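PDB 5AF3: VAPBC49 from Mycobacterium tuberculosis, which is possibly the antitoxin component of a type II toxin-antitoxin system, partnering the toxin VapC45, and carries a putative helix-turn-helix DNA-binding domain. Local coordinates for residues A[172-177]-A[184-189]. Residues are numbered along the deposited sequence; the frame is centred on the assembly and turned at random.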
# COMPACT_ATOMS: atom_id res chain seq x y z
N ALA A 172 -3.30 -7.61 -23.04
CA ALA A 172 -3.46 -6.45 -22.16
C ALA A 172 -3.09 -5.09 -22.80
O ALA A 172 -2.04 -4.91 -23.40
CB ALA A 172 -2.62 -6.65 -20.89
N SER A 173 -3.98 -4.13 -22.60
CA SER A 173 -3.73 -2.76 -23.01
C SER A 173 -3.82 -1.78 -21.82
O SER A 173 -3.42 -0.61 -21.95
CB SER A 173 -4.75 -2.41 -24.07
OG SER A 173 -6.06 -2.52 -23.53
N MET A 174 -4.31 -2.25 -20.67
CA MET A 174 -4.46 -1.38 -19.50
C MET A 174 -4.64 -2.27 -18.29
O MET A 174 -5.24 -3.35 -18.38
CB MET A 174 -5.71 -0.47 -19.63
CG MET A 174 -5.77 0.70 -18.65
SD MET A 174 -6.97 2.01 -19.09
CE MET A 174 -8.55 1.36 -18.66
N ILE A 175 -4.13 -1.81 -17.16
CA ILE A 175 -4.27 -2.54 -15.88
C ILE A 175 -4.68 -1.54 -14.79
O ILE A 175 -3.97 -0.57 -14.56
CB ILE A 175 -2.94 -3.20 -15.45
CG1 ILE A 175 -2.32 -4.10 -16.55
CG2 ILE A 175 -3.10 -3.98 -14.08
CD1 ILE A 175 -0.80 -4.26 -16.41
N ARG A 176 -5.81 -1.80 -14.14
CA ARG A 176 -6.27 -1.01 -13.02
C ARG A 176 -5.57 -1.52 -11.76
O ARG A 176 -5.54 -2.74 -11.52
CB ARG A 176 -7.76 -1.14 -12.87
CG ARG A 176 -8.33 -0.42 -11.64
CD ARG A 176 -9.82 -0.47 -11.60
NE ARG A 176 -10.31 0.19 -10.39
CZ ARG A 176 -10.41 -0.41 -9.21
NH1 ARG A 176 -10.03 -1.68 -9.09
NH2 ARG A 176 -10.86 0.26 -8.14
N LEU A 177 -5.04 -0.59 -10.96
CA LEU A 177 -4.26 -0.95 -9.73
C LEU A 177 -5.20 -0.84 -8.52
O LEU A 177 -5.59 0.27 -8.13
CB LEU A 177 -2.99 -0.08 -9.61
CG LEU A 177 -2.06 -0.08 -10.84
CD1 LEU A 177 -0.95 0.87 -10.65
CD2 LEU A 177 -1.50 -1.49 -11.13
N ASN A 184 -9.50 4.70 -9.22
CA ASN A 184 -9.31 4.03 -10.53
C ASN A 184 -8.04 4.42 -11.25
O ASN A 184 -8.06 4.96 -12.34
CB ASN A 184 -10.56 4.21 -11.40
CG ASN A 184 -11.79 3.70 -10.72
OD1 ASN A 184 -11.78 2.61 -10.16
ND2 ASN A 184 -12.86 4.49 -10.73
N VAL A 185 -6.91 4.12 -10.61
CA VAL A 185 -5.61 4.40 -11.15
C VAL A 185 -5.21 3.22 -12.01
O VAL A 185 -5.37 2.04 -11.61
CB VAL A 185 -4.59 4.67 -10.03
CG1 VAL A 185 -3.16 4.63 -10.54
CG2 VAL A 185 -4.96 6.05 -9.36
N VAL A 186 -4.69 3.55 -13.19
CA VAL A 186 -4.28 2.56 -14.18
C VAL A 186 -2.87 2.72 -14.68
O VAL A 186 -2.26 3.81 -14.63
CB VAL A 186 -5.27 2.54 -15.39
CG1 VAL A 186 -6.63 2.17 -14.95
CG2 VAL A 186 -5.30 3.92 -16.12
N LEU A 187 -2.31 1.61 -15.18
CA LEU A 187 -1.16 1.63 -16.04
C LEU A 187 -1.69 1.51 -17.49
O LEU A 187 -2.44 0.60 -17.80
CB LEU A 187 -0.24 0.46 -15.74
CG LEU A 187 0.27 0.38 -14.29
CD1 LEU A 187 1.16 -0.86 -14.16
CD2 LEU A 187 1.03 1.68 -13.95
N ASP A 188 -1.31 2.49 -18.33
CA ASP A 188 -1.82 2.60 -19.70
C ASP A 188 -0.67 3.18 -20.53
O ASP A 188 -0.26 4.31 -20.28
CB ASP A 188 -3.08 3.50 -19.69
CG ASP A 188 -3.68 3.76 -21.10
OD1 ASP A 188 -3.06 3.39 -22.12
OD2 ASP A 188 -4.79 4.33 -21.15
N PRO A 189 -0.13 2.42 -21.51
CA PRO A 189 1.02 2.94 -22.25
C PRO A 189 0.66 4.19 -23.10
O PRO A 189 1.55 4.88 -23.61
CB PRO A 189 1.43 1.75 -23.14
CG PRO A 189 0.17 1.01 -23.34
CD PRO A 189 -0.54 1.09 -22.01
O HOH W 1 -4.10 1.23 -23.73
O HOH W 2 -7.55 2.01 -8.67
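Arg176 reaches across a beta hairpin to Asn184. Arg176 CB lies 4.1 Å from CG1 of Val186, its non-hydrogen-bonded partner on the facing strand. CG, anti to the backbone N (chi1 176°), passes the carbonyl oxygen of Val185, and CD comes up to OD1 of Asn184. The extended chain then delivers NE to that same oxygen, with Arg176 NE to Asn184 OD1 at 2.8 Å; NH2 adds a weak second bond. OD1 lies at the guanidinium edge, near its plane, although the guanidinium and amide planes stand 54° apart. NH1 is engaged by Gln163, which helps fix the group's rotation.

Ile175 and Leu187 form an antiparallel hydrogen-bonded pair, 3.0 Å from Ile175 N to Leu187 O and 2.8 Å from Leu187 N back to Ile175 O, and Leu177 N gives an almost straight 2.7 Å bond to Val185 O. Met174 lays its CG against CB of Val186 at 3.8 Å, the two side chains crossing obliquely. On the face of Ile175 and Leu187, Leu187 is met by Leu177 at about a right angle, CD1 of Leu177 being 3.9 Å from CG of Leu187. At the open end of the hairpin, a water donates to both Ser173 O and Asp188 OD1; OD1 also accepts a hydrogen bond from Arg190 N, and OD2 forms a salt bridge with Arg191.

These are the central strands of a four-stranded antiparallel sheet: 164-166 flanks 172-176, with a classic beta bulge at Ser173 and Met174 opposite Ser165, and 197-198 flanks 185-187. Helix 72-86 packs on Ile175 through Phe72 and Tyr79.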